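Local coordinates for protein cytochrome C554 (Nitrosomonas europaea, PDB 1FT5) that carries electrons in ammonia oxidation, accepting them directly from hydroxylamine oxidoreductase through covalently bound hemes, at residues 46-49 with 53-56; 61-66 with 135-140; 72-77 with 82-87; 156-159 with 164-167. All coordinates share one frame; numbering follows the deposited sequence.

Overall arrangement
All four contacts gather at one end of a chain with little regular structure, around two of its hemes. In sequence, contact 1 comes first; contact 3 is nested inside the long loop closed by contact 2; contact 4 follows. Contacts 1 and 3 belong to the loop between helices 40-45 and 88-92, contact 4 to the loop between helices 131-138 and 168-171, and contact 2 joins the first loop to helix 131-138. Contacts 1 and 4, centres about 18 Å apart, share the chain F heme; contacts 2 and 3, about 12 Å apart, share the chain H heme. The polypeptide thus wraps closely spaced redox centres suited to electron transfer.

Contact 1. Residues 46-49 with 53-56; sequences AKLD and DYTQ. With HEM (protoporphyrin IX containing Fe), chain F.
Tyr54 lays its phenol ring obliquely across the side chain of Leu48 and ends at the backbone of Asp49. Its hydroxyl accepts a nearly straight hydrogen bond from Asp49 N, with N and OH 3.0 Å apart and an angle of 171° at the hydrogen. Beside this bond the ring edge runs up to the carbonyl of the same residue, CE1 standing 3.3 Å from Asp49 O. One ring face rests on a methyl of the chain F heme, CMB lying 3.4 Å from Tyr54 CG and displaced toward the rim. Tyrosine suits the place because it is flat and apolar against the porphyrin yet polar at its end. Leu48 packs against the same methyl: with CG anti to its carbonyl carbon (chi1 -64°), CD1 comes within 3.9 Å of CMB, while CB meets Tyr54 OH at 3.6 Å. A phenylalanine in place of Tyr54 would probably keep the packing on the heme but leave Asp49 N without its acceptor and the two segments without their tie. Asp49 OD1 is taken up by Ala51 N, and Tyr54 also touches heme-bound Cys60. Helix 40-45 ends just before this site in a Schellman motif whose C-prime residue is Lys47; both segments belong to the loop that follows it and runs on toward helix 88-92, and Leu48 leans on Phe156 of a later loop.

Contact 2. Residues 61-66 with 135-140; sequences VGCHVD and SACHLN. With HEM (protoporphyrin IX containing Fe), chain H.
Cys63 and Cys137 bring two heme attachment sites together, their SG atoms 4.0 Å apart in van der Waals contact. Along the first segment, Val61 comes first: its carbonyl O accepts from His64 N at 2.8 Å, closing a turn through the CXXCH sequence. Cys63 follows, with SG anti to its carbonyl carbon (chi1 -65°), which turns the sulfur toward Cys137. Neither sulfur is available for a disulfide, since Cys63 is linked to the chain F heme and Cys137 SG is bonded to CAC of the chain H heme at 1.8 Å. Cys63 O also reaches this second heme, 3.3 Å from its methyl CMD. The same methyl sits over the centre of the His64 imidazole, 3.5 Å from CE1, while His64 NE2 binds the iron of the chain F heme and its ND1 bonds to Ala30 O, which fixes the ring's rotation. Val65 O lies near the CBC methyl, and Asp66 turns its OD2 to Gly87 N and Ser90 OG. Facing this run, His138 NE2 binds the chain H iron at 2.0 Å, His27 completes the axial pair, and Phe166 stacks on the His138 ring. The arrangement is that of two CXXCH motifs of a multiheme cytochrome c meeting at their second cysteines, the two porphyrins stacked in an offset fashion, their planes inclined by about 25°, with HEM (chain F) FE 9.4 Å from HEM (chain H) FE.

Contact 3. Residues 72-77 with 82-87; sequences GGYTIE and MLTGVG. With HEM (protoporphyrin IX containing Fe), chain H; PO4 (phosphate ion), chain B.
Tyr74, Leu83 and Thr84 pack two parts of one long loop together through van der Waals contacts and a water bridge, without direct hydrogen bonds, just ahead of the heme-binding motif of Cys88, Cys91 and His92 in this multiheme cytochrome. With CG anti to the backbone N (chi1 -170°), the Tyr74 ring swings out along the 82-87 segment: CD1 lies 3.6 Å from Leu83 O and 4.0 Å from Leu83 CB. Its edge then meets Thr84, whose OG1 stands in the ring plane 3.4 Å from CE1. A water joins the two hydroxyl groups, 2.8 Å from Tyr74 OH and donating to Thr84 OG1, which is also bonded to Lys80 O. Leu83 CD1 settles against the backbone of Gly72 and Gly73, 3.5 Å from Gly72 O; the positive phi of Gly72 by itself favours glycine. Gly85 continues the chain with backbone angles at which a CB would press on the preceding carbonyl O. Val86 then sets its methyls on the chain H heme, on the face opposite His138, CG1 3.8 Å above C3C and CG2 near CHD. Replacing Val86 by an alanine would remove both methyls and probably open a gap over pyrrole C. Away from the heme, Ile76 and Glu77 turn their amides to a phosphate probably derived from the crystallisation liquor: Ile76 N donates to O3 at 2.9 Å, with 167° at the hydrogen.

Contact 4. Residues 156-159 with 164-167; sequences FTPE and YTFK. With HEM (protoporphyrin IX containing Fe), chain F.
Tyr164 OH donates a short hydrogen bond, 2.6 Å, to propionate oxygen O2A of the chain F heme, the carboxylate oxygen lying at the edge of the phenol, in its plane. Lys39 NZ is a further hydrogen-bond partner of this heme. The tyrosine is set in place by Phe156: CB of Phe156 stands almost exactly over the centre of the Tyr164 ring, 3.6 Å from the centroid and 3° off the ring normal, a CH-pi contact. The two rings form an offset edge-to-face pair with planes at 66°, the edge of Phe156 turned to the face of Tyr164, and CD2 of Phe156 comes within 3.4 Å of Tyr164 CZ. At the near end of the tyrosine, Phe156 O approaches Tyr164 CB at 3.3 Å, and Thr157 O meets the ring edge, 3.5 Å from CD1. Both aromatic chains have CG anti to the carbonyl carbon, which for Phe156 (chi1 -62°) directs the ring over the porphyrin; tilted against it, the ring dips its CE1 to 3.1 Å from C4A, a tight approach. An apolar, bulky residue fits a place where no polar ligand is presented to the metal. Farther out, Pro158 crosses Thr165 at about a right angle, CB 3.9 Å from OG1, a hydroxyl that is bonded to Ala162 O. With His64 bound to the iron from the other side, Phe156 occupies the distal face, consistent with the five-coordinate heme known for this cytochrome, and the loop forms the aromatic wall of that heme pocket.

Contact 1. Residues 46-49 with 53-56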
# COMPACT_ATOMS: atom_id res chain seq x y z
N ALA A 46 17.56 5.79 15.88
CA ALA A 46 16.24 5.95 16.47
C ALA A 46 16.12 5.39 17.90
O ALA A 46 15.02 5.37 18.49
CB ALA A 46 15.18 5.26 15.56
N LYS A 47 17.26 5.00 18.43
CA LYS A 47 17.42 4.42 19.79
C LYS A 47 16.70 3.10 20.01
O LYS A 47 16.23 2.79 21.13
CB LYS A 47 17.05 5.44 20.87
CG LYS A 47 17.93 6.72 20.79
CD LYS A 47 19.42 6.37 20.80
CE LYS A 47 20.34 7.63 20.88
NZ LYS A 47 21.71 7.24 21.38
N LEU A 48 16.57 2.32 18.93
CA LEU A 48 15.98 0.99 18.98
C LEU A 48 17.15 -0.00 19.14
O LEU A 48 18.32 0.37 19.00
CB LEU A 48 15.25 0.72 17.64
CG LEU A 48 14.08 1.69 17.44
CD1 LEU A 48 13.50 1.40 16.04
CD2 LEU A 48 12.99 1.54 18.52
N ASP A 49 16.81 -1.25 19.40
CA ASP A 49 17.83 -2.32 19.63
C ASP A 49 18.12 -2.98 18.29
O ASP A 49 17.24 -3.65 17.73
CB ASP A 49 17.20 -3.37 20.57
CG ASP A 49 18.16 -4.54 20.90
OD1 ASP A 49 19.21 -4.69 20.25
OD2 ASP A 49 17.78 -5.31 21.82
N ASP A 53 14.50 -8.91 17.86
CA ASP A 53 13.56 -9.40 16.86
C ASP A 53 12.24 -8.65 17.10
O ASP A 53 11.54 -8.91 18.07
CB ASP A 53 13.34 -10.89 17.05
CG ASP A 53 12.33 -11.47 16.08
OD1 ASP A 53 11.80 -10.75 15.21
OD2 ASP A 53 12.04 -12.68 16.23
N TYR A 54 11.90 -7.70 16.18
CA TYR A 54 10.65 -6.91 16.30
C TYR A 54 9.55 -7.49 15.39
O TYR A 54 8.50 -6.86 15.29
CB TYR A 54 10.90 -5.45 15.85
CG TYR A 54 11.75 -4.65 16.86
CD1 TYR A 54 13.11 -4.43 16.60
CD2 TYR A 54 11.18 -4.07 18.00
CE1 TYR A 54 13.91 -3.63 17.46
CE2 TYR A 54 11.96 -3.27 18.82
CZ TYR A 54 13.29 -3.05 18.54
OH TYR A 54 14.02 -2.22 19.36
N THR A 55 9.76 -8.69 14.82
CA THR A 55 8.76 -9.19 13.87
C THR A 55 7.44 -9.62 14.46
O THR A 55 6.48 -9.82 13.73
CB THR A 55 9.30 -10.39 13.02
OG1 THR A 55 9.55 -11.45 13.93
CG2 THR A 55 10.55 -10.09 12.28
N GLN A 56 7.37 -9.78 15.79
CA GLN A 56 6.12 -10.15 16.45
C GLN A 56 5.76 -9.09 17.50
O GLN A 56 4.99 -9.36 18.42
CB GLN A 56 6.26 -11.53 17.14
CG GLN A 56 6.71 -12.63 16.12
CD GLN A 56 6.70 -14.01 16.72
OE1 GLN A 56 7.54 -14.36 17.58
NE2 GLN A 56 5.75 -14.79 16.31
CHA HEM F . 10.72 2.55 8.54
CHB HEM F . 11.66 -0.38 12.28
CHC HEM F . 7.29 0.74 14.21
CHD HEM F . 6.27 3.36 10.20
C1A HEM F . 11.37 1.61 9.38
C2A HEM F . 12.72 1.19 9.23
C3A HEM F . 12.99 0.33 10.29
C4A HEM F . 11.76 0.29 11.05
CMA HEM F . 14.30 -0.39 10.66
CAA HEM F . 13.65 1.65 8.15
CBA HEM F . 14.30 3.00 8.46
CGA HEM F . 15.38 3.36 7.45
O1A HEM F . 15.71 2.54 6.57
O2A HEM F . 15.86 4.51 7.52
C1B HEM F . 10.53 -0.32 13.13
C2B HEM F . 10.48 -0.89 14.46
C3B HEM F . 9.31 -0.52 15.01
C4B HEM F . 8.58 0.23 14.02
CMB HEM F . 11.52 -1.78 15.09
CAB HEM F . 8.75 -0.84 16.40
CBB HEM F . 9.70 -0.39 17.54
C1C HEM F . 6.60 1.51 13.23
C2C HEM F . 5.25 2.00 13.40
C3C HEM F . 4.94 2.71 12.25
C4C HEM F . 6.13 2.65 11.42
CMC HEM F . 4.33 1.74 14.58
CAC HEM F . 3.65 3.36 11.83
CBC HEM F . 2.82 4.13 12.86
C1D HEM F . 7.41 3.38 9.41
C2D HEM F . 7.56 4.20 8.26
C3D HEM F . 8.84 4.00 7.80
C4D HEM F . 9.44 3.03 8.68
CMD HEM F . 6.48 5.13 7.70
CAD HEM F . 9.47 4.69 6.61
CBD HEM F . 10.30 5.94 6.95
CGD HEM F . 10.87 6.59 5.70
O1D HEM F . 11.81 6.04 5.14
O2D HEM F . 10.38 7.63 5.32
NA HEM F . 10.73 1.01 10.48
NB HEM F . 9.37 0.38 12.84
NC HEM F . 7.11 1.85 11.98
ND HEM F . 8.52 2.65 9.67
FE HEM F . 8.81 1.24 11.10

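Contact 2. Residues 61-66 with 135-140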
# COMPACT_ATOMS: atom_id res chain seq x y z
N VAL A 61 4.70 -4.01 14.10
CA VAL A 61 4.20 -4.64 12.87
C VAL A 61 3.10 -3.93 12.12
O VAL A 61 3.01 -4.08 10.89
CB VAL A 61 3.72 -6.11 13.09
CG1 VAL A 61 4.84 -7.03 13.67
CG2 VAL A 61 2.54 -6.10 13.97
N GLY A 62 2.30 -3.12 12.79
CA GLY A 62 1.14 -2.54 12.15
C GLY A 62 1.44 -1.67 10.96
O GLY A 62 0.56 -1.45 10.12
N CYS A 63 2.66 -1.13 10.91
CA CYS A 63 2.96 -0.30 9.75
C CYS A 63 3.86 -1.01 8.76
O CYS A 63 4.32 -0.41 7.78
CB CYS A 63 3.65 1.00 10.21
SG CYS A 63 2.53 1.98 11.23
N HIS A 64 4.11 -2.28 8.99
CA HIS A 64 4.99 -3.08 8.14
C HIS A 64 4.30 -4.29 7.48
O HIS A 64 4.97 -5.16 6.95
CB HIS A 64 6.18 -3.56 8.98
CG HIS A 64 7.14 -2.44 9.35
ND1 HIS A 64 8.40 -2.30 8.80
CD2 HIS A 64 6.99 -1.38 10.20
CE1 HIS A 64 8.98 -1.18 9.32
NE2 HIS A 64 8.15 -0.59 10.15
N VAL A 65 2.98 -4.29 7.60
CA VAL A 65 2.10 -5.37 7.04
C VAL A 65 0.80 -4.76 6.55
O VAL A 65 0.48 -3.60 6.79
CB VAL A 65 1.73 -6.39 8.17
CG1 VAL A 65 3.00 -7.00 8.78
CG2 VAL A 65 0.82 -5.72 9.26
N ASP A 66 -0.01 -5.59 5.89
CA ASP A 66 -1.34 -5.13 5.47
C ASP A 66 -2.48 -5.36 6.49
O ASP A 66 -2.62 -6.49 6.99
CB ASP A 66 -1.80 -5.98 4.24
CG ASP A 66 -1.08 -5.66 2.97
OD1 ASP A 66 -0.95 -6.61 2.13
OD2 ASP A 66 -0.68 -4.50 2.77
N SER A 135 -0.68 8.45 5.31
CA SER A 135 -0.47 9.25 6.53
C SER A 135 -0.57 8.43 7.78
O SER A 135 0.18 8.71 8.75
CB SER A 135 -1.50 10.36 6.60
OG SER A 135 -1.33 11.24 5.47
N ALA A 136 -1.47 7.47 7.82
CA ALA A 136 -1.62 6.63 9.01
C ALA A 136 -0.35 5.85 9.39
O ALA A 136 -0.18 5.43 10.54
CB ALA A 136 -2.79 5.67 8.80
N CYS A 137 0.55 5.65 8.40
CA CYS A 137 1.82 5.01 8.69
C CYS A 137 2.94 6.10 8.78
O CYS A 137 3.72 6.12 9.74
CB CYS A 137 2.23 4.03 7.63
SG CYS A 137 1.03 2.67 7.58
N HIS A 138 2.98 6.99 7.80
CA HIS A 138 4.10 7.92 7.70
C HIS A 138 4.04 9.16 8.59
O HIS A 138 5.09 9.73 8.88
CB HIS A 138 4.22 8.37 6.24
CG HIS A 138 4.85 7.35 5.36
ND1 HIS A 138 6.20 7.33 5.13
CD2 HIS A 138 4.32 6.26 4.70
CE1 HIS A 138 6.48 6.27 4.37
NE2 HIS A 138 5.38 5.60 4.08
N LEU A 139 2.85 9.54 9.00
CA LEU A 139 2.71 10.78 9.80
C LEU A 139 2.11 10.45 11.15
O LEU A 139 1.54 11.33 11.82
CB LEU A 139 1.80 11.77 9.04
CG LEU A 139 2.45 12.36 7.81
CD1 LEU A 139 1.40 13.32 7.08
CD2 LEU A 139 3.67 13.17 8.18
N ASN A 140 2.30 9.20 11.59
CA ASN A 140 1.71 8.78 12.86
C ASN A 140 2.75 8.88 13.95
O ASN A 140 3.43 7.91 14.28
CB ASN A 140 1.20 7.33 12.78
CG ASN A 140 0.34 6.99 13.96
OD1 ASN A 140 -0.66 7.67 14.18
ND2 ASN A 140 0.68 5.95 14.72
CHA HEM H . 8.61 3.49 3.00
CHB HEM H . 5.79 6.51 0.47
CHC HEM H . 1.91 4.14 2.23
CHD HEM H . 4.82 2.07 5.56
C1A HEM H . 8.17 4.45 2.10
C2A HEM H . 9.04 5.27 1.30
C3A HEM H . 8.25 6.15 0.64
C4A HEM H . 6.89 5.84 0.99
CMA HEM H . 8.69 7.31 -0.31
CAA HEM H . 10.51 5.21 1.24
CBA HEM H . 10.98 4.25 0.19
CGA HEM H . 12.48 4.07 0.09
O1A HEM H . 13.26 4.67 0.90
O2A HEM H . 12.89 3.32 -0.79
C1B HEM H . 4.45 6.15 0.77
C2B HEM H . 3.30 6.72 0.14
C3B HEM H . 2.19 5.96 0.55
C4B HEM H . 2.73 4.97 1.48
CMB HEM H . 3.31 7.95 -0.81
CAB HEM H . 0.74 6.11 0.19
CBB HEM H . 0.50 6.19 -1.32
C1C HEM H . 2.39 3.40 3.30
C2C HEM H . 1.49 2.72 4.17
C3C HEM H . 2.29 2.21 5.18
C4C HEM H . 3.66 2.52 4.84
CMC HEM H . -0.02 2.67 4.02
CAC HEM H . 1.88 1.45 6.48
CBC HEM H . 0.98 0.18 6.28
C1D HEM H . 6.14 2.27 5.10
C2D HEM H . 7.26 1.66 5.67
C3D HEM H . 8.32 1.97 4.92
C4D HEM H . 7.81 2.83 3.90
CMD HEM H . 7.26 0.77 6.94
CAD HEM H . 9.72 1.42 5.14
CBD HEM H . 9.96 -0.04 4.75
CGD HEM H . 11.26 -0.52 5.22
O1D HEM H . 12.28 -0.07 4.72
O2D HEM H . 11.25 -1.35 6.12
NA HEM H . 6.87 4.82 1.90
NB HEM H . 4.14 5.07 1.62
NC HEM H . 3.72 3.28 3.69
ND HEM H . 6.47 3.01 4.02
FE HEM H . 5.31 4.04 2.79

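Contact 3. Residues 72-77 with 82-87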
# COMPACT_ATOMS: atom_id res chain seq x y z
N GLY A 72 -9.84 -9.18 8.34
CA GLY A 72 -9.13 -9.95 7.31
C GLY A 72 -7.66 -9.66 7.23
O GLY A 72 -6.93 -10.32 6.47
N GLY A 73 -7.21 -8.69 8.04
CA GLY A 73 -5.80 -8.32 7.98
C GLY A 73 -4.81 -9.16 8.74
O GLY A 73 -5.14 -10.19 9.36
N TYR A 74 -3.53 -8.78 8.65
CA TYR A 74 -2.47 -9.46 9.31
C TYR A 74 -2.65 -9.58 10.82
O TYR A 74 -3.10 -8.61 11.49
CB TYR A 74 -1.17 -8.62 9.11
CG TYR A 74 0.09 -9.30 9.53
CD1 TYR A 74 0.85 -9.99 8.60
CD2 TYR A 74 0.55 -9.20 10.86
CE1 TYR A 74 2.05 -10.54 8.93
CE2 TYR A 74 1.71 -9.72 11.26
CZ TYR A 74 2.50 -10.40 10.30
OH TYR A 74 3.72 -10.95 10.66
N THR A 75 -2.36 -10.78 11.34
CA THR A 75 -2.31 -10.98 12.79
C THR A 75 -1.02 -11.66 13.15
O THR A 75 -0.43 -12.48 12.39
CB THR A 75 -3.48 -11.83 13.38
OG1 THR A 75 -3.39 -13.17 12.93
CG2 THR A 75 -4.85 -11.20 12.99
N ILE A 76 -0.49 -11.29 14.30
CA ILE A 76 0.72 -11.87 14.78
C ILE A 76 0.48 -13.38 15.09
O ILE A 76 1.36 -14.21 14.86
CB ILE A 76 1.22 -11.10 16.03
CG1 ILE A 76 1.77 -9.73 15.54
CG2 ILE A 76 2.37 -11.86 16.71
CD1 ILE A 76 1.78 -8.68 16.69
N GLU A 77 -0.73 -13.71 15.54
CA GLU A 77 -0.97 -15.10 15.83
C GLU A 77 -0.99 -15.98 14.61
O GLU A 77 -0.60 -17.17 14.69
CB GLU A 77 -2.28 -15.23 16.56
CG GLU A 77 -2.11 -15.21 18.06
CD GLU A 77 -3.24 -16.01 18.72
OE1 GLU A 77 -4.32 -16.12 18.10
OE2 GLU A 77 -3.06 -16.52 19.85
N MET A 82 1.10 -13.52 2.41
CA MET A 82 0.50 -12.56 1.49
C MET A 82 -0.06 -11.24 2.07
O MET A 82 -0.64 -10.42 1.37
CB MET A 82 -0.56 -13.27 0.62
CG MET A 82 -1.86 -13.60 1.38
SD MET A 82 -3.24 -14.19 0.22
CE MET A 82 -3.53 -13.07 -0.79
N LEU A 83 0.11 -11.09 3.39
CA LEU A 83 -0.24 -9.81 4.06
C LEU A 83 1.04 -9.28 4.72
O LEU A 83 0.94 -8.28 5.46
CB LEU A 83 -1.31 -10.04 5.19
CG LEU A 83 -2.71 -10.37 4.64
CD1 LEU A 83 -3.60 -10.94 5.78
CD2 LEU A 83 -3.42 -9.16 4.05
N THR A 84 2.19 -9.90 4.49
CA THR A 84 3.46 -9.49 5.09
C THR A 84 4.13 -8.47 4.22
O THR A 84 4.23 -8.66 3.01
CB THR A 84 4.38 -10.72 5.28
OG1 THR A 84 3.72 -11.63 6.18
CG2 THR A 84 5.68 -10.32 5.86
N GLY A 85 4.63 -7.36 4.80
CA GLY A 85 5.15 -6.29 3.94
C GLY A 85 3.95 -5.35 3.64
O GLY A 85 2.77 -5.74 3.79
N VAL A 86 4.21 -4.11 3.20
CA VAL A 86 3.15 -3.14 2.91
C VAL A 86 2.84 -3.42 1.46
O VAL A 86 3.58 -3.04 0.57
CB VAL A 86 3.68 -1.72 3.09
CG1 VAL A 86 2.64 -0.73 2.74
CG2 VAL A 86 4.02 -1.51 4.60
N GLY A 87 1.70 -4.07 1.29
CA GLY A 87 1.25 -4.55 -0.02
C GLY A 87 0.15 -3.78 -0.66
O GLY A 87 -0.24 -2.67 -0.28
CHA HEM H . 8.61 3.49 3.00
CHB HEM H . 5.79 6.51 0.47
CHC HEM H . 1.91 4.14 2.23
CHD HEM H . 4.82 2.07 5.56
C1A HEM H . 8.17 4.45 2.10
C2A HEM H . 9.04 5.27 1.30
C3A HEM H . 8.25 6.15 0.64
C4A HEM H . 6.89 5.84 0.99
CMA HEM H . 8.69 7.31 -0.31
CAA HEM H . 10.51 5.21 1.24
CBA HEM H . 10.98 4.25 0.19
CGA HEM H . 12.48 4.07 0.09
O1A HEM H . 13.26 4.67 0.90
O2A HEM H . 12.89 3.32 -0.79
C1B HEM H . 4.45 6.15 0.77
C2B HEM H . 3.30 6.72 0.14
C3B HEM H . 2.19 5.96 0.55
C4B HEM H . 2.73 4.97 1.48
CMB HEM H . 3.31 7.95 -0.81
CAB HEM H . 0.74 6.11 0.19
CBB HEM H . 0.50 6.19 -1.32
C1C HEM H . 2.39 3.40 3.30
C2C HEM H . 1.49 2.72 4.17
C3C HEM H . 2.29 2.21 5.18
C4C HEM H . 3.66 2.52 4.84
CMC HEM H . -0.02 2.67 4.02
CAC HEM H . 1.88 1.45 6.48
CBC HEM H . 0.98 0.18 6.28
C1D HEM H . 6.14 2.27 5.10
C2D HEM H . 7.26 1.66 5.67
C3D HEM H . 8.32 1.97 4.92
C4D HEM H . 7.81 2.83 3.90
CMD HEM H . 7.26 0.77 6.94
CAD HEM H . 9.72 1.42 5.14
CBD HEM H . 9.96 -0.04 4.75
CGD HEM H . 11.26 -0.52 5.22
O1D HEM H . 12.28 -0.07 4.72
O2D HEM H . 11.25 -1.35 6.12
NA HEM H . 6.87 4.82 1.90
NB HEM H . 4.14 5.07 1.62
NC HEM H . 3.72 3.28 3.69
ND HEM H . 6.47 3.01 4.02
FE HEM H . 5.31 4.04 2.79
P PO4 B . -2.78 -10.37 17.03
O1 PO4 B . -2.18 -9.83 18.39
O2 PO4 B . -4.32 -10.19 17.02
O3 PO4 B . -2.18 -9.50 15.89
O4 PO4 B . -2.49 -11.87 16.96
O HOH W 1 5.04 -12.28 8.52

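Contact 4. Residues 156-159 with 164-167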
# COMPACT_ATOMS: atom_id res chain seq x y z
N PHE A 156 10.54 6.57 13.37
CA PHE A 156 11.33 7.30 12.34
C PHE A 156 10.66 8.58 11.96
O PHE A 156 9.91 8.68 10.99
CB PHE A 156 11.59 6.34 11.11
CG PHE A 156 12.38 5.14 11.54
CD1 PHE A 156 11.72 3.97 11.97
CD2 PHE A 156 13.75 5.22 11.65
CE1 PHE A 156 12.41 2.92 12.50
CE2 PHE A 156 14.48 4.09 12.20
CZ PHE A 156 13.76 2.95 12.62
N THR A 157 11.03 9.62 12.73
CA THR A 157 10.37 10.91 12.58
C THR A 157 11.35 12.00 12.17
O THR A 157 12.56 11.77 12.19
CB THR A 157 9.84 11.36 13.92
OG1 THR A 157 10.99 11.54 14.75
CG2 THR A 157 8.99 10.31 14.61
N PRO A 158 10.83 13.15 11.77
CA PRO A 158 11.73 14.27 11.37
C PRO A 158 12.72 14.62 12.46
O PRO A 158 13.83 15.07 12.17
CB PRO A 158 10.77 15.41 11.01
CG PRO A 158 9.56 14.67 10.51
CD PRO A 158 9.43 13.48 11.48
N GLU A 159 12.33 14.44 13.74
CA GLU A 159 13.32 14.67 14.83
C GLU A 159 14.53 13.77 14.71
O GLU A 159 15.68 14.18 14.96
CB GLU A 159 12.75 14.36 16.21
CG GLU A 159 11.85 15.41 16.69
CD GLU A 159 11.30 15.12 18.06
OE1 GLU A 159 11.43 13.97 18.60
OE2 GLU A 159 10.70 16.06 18.63
N TYR A 164 13.04 11.61 7.10
CA TYR A 164 11.73 10.98 7.39
C TYR A 164 10.55 11.98 7.26
O TYR A 164 9.40 11.65 7.62
CB TYR A 164 11.75 10.35 8.79
CG TYR A 164 12.78 9.28 8.95
CD1 TYR A 164 13.73 9.37 9.96
CD2 TYR A 164 12.86 8.20 8.09
CE1 TYR A 164 14.72 8.42 10.09
CE2 TYR A 164 13.83 7.24 8.20
CZ TYR A 164 14.78 7.33 9.19
OH TYR A 164 15.77 6.40 9.26
N THR A 165 10.82 13.22 6.79
CA THR A 165 9.77 14.17 6.56
C THR A 165 8.95 13.61 5.36
O THR A 165 9.53 13.19 4.32
CB THR A 165 10.36 15.53 6.17
OG1 THR A 165 11.28 15.92 7.20
CG2 THR A 165 9.25 16.56 6.01
N PHE A 166 7.64 13.69 5.50
CA PHE A 166 6.74 13.11 4.53
C PHE A 166 5.80 14.10 3.94
O PHE A 166 5.02 14.72 4.66
CB PHE A 166 5.90 11.98 5.18
CG PHE A 166 4.97 11.29 4.20
CD1 PHE A 166 5.46 10.27 3.38
CD2 PHE A 166 3.63 11.66 4.12
CE1 PHE A 166 4.61 9.60 2.48
CE2 PHE A 166 2.76 10.97 3.20
CZ PHE A 166 3.29 9.95 2.41
N LYS A 167 5.83 14.21 2.63
CA LYS A 167 4.95 15.16 1.96
C LYS A 167 4.23 14.32 0.89
O LYS A 167 4.84 13.90 -0.09
CB LYS A 167 5.77 16.25 1.27
CG LYS A 167 6.69 16.94 2.25
CD LYS A 167 5.92 17.98 2.99
CE LYS A 167 6.65 18.43 4.27
NZ LYS A 167 6.23 19.82 4.64
CHA HEM F . 10.72 2.55 8.54
CHB HEM F . 11.66 -0.38 12.28
CHC HEM F . 7.29 0.74 14.21
CHD HEM F . 6.27 3.36 10.20
C1A HEM F . 11.37 1.61 9.38
C2A HEM F . 12.72 1.19 9.23
C3A HEM F . 12.99 0.33 10.29
C4A HEM F . 11.76 0.29 11.05
CMA HEM F . 14.30 -0.39 10.66
CAA HEM F . 13.65 1.65 8.15
CBA HEM F . 14.30 3.00 8.46
CGA HEM F . 15.38 3.36 7.45
O1A HEM F . 15.71 2.54 6.57
O2A HEM F . 15.86 4.51 7.52
C1B HEM F . 10.53 -0.32 13.13
C2B HEM F . 10.48 -0.89 14.46
C3B HEM F . 9.31 -0.52 15.01
C4B HEM F . 8.58 0.23 14.02
CMB HEM F . 11.52 -1.78 15.09
CAB HEM F . 8.75 -0.84 16.40
CBB HEM F . 9.70 -0.39 17.54
C1C HEM F . 6.60 1.51 13.23
C2C HEM F . 5.25 2.00 13.40
C3C HEM F . 4.94 2.71 12.25
C4C HEM F . 6.13 2.65 11.42
CMC HEM F . 4.33 1.74 14.58
CAC HEM F . 3.65 3.36 11.83
CBC HEM F . 2.82 4.13 12.86
C1D HEM F . 7.41 3.38 9.41
C2D HEM F . 7.56 4.20 8.26
C3D HEM F . 8.84 4.00 7.80
C4D HEM F . 9.44 3.03 8.68
CMD HEM F . 6.48 5.13 7.70
CAD HEM F . 9.47 4.69 6.61
CBD HEM F . 10.30 5.94 6.95
CGD HEM F . 10.87 6.59 5.70
O1D HEM F . 11.81 6.04 5.14
O2D HEM F . 10.38 7.63 5.32
NA HEM F . 10.73 1.01 10.48
NB HEM F . 9.37 0.38 12.84
NC HEM F . 7.11 1.85 11.98
ND HEM F . 8.52 2.65 9.67
FE HEM F . 8.81 1.24 11.10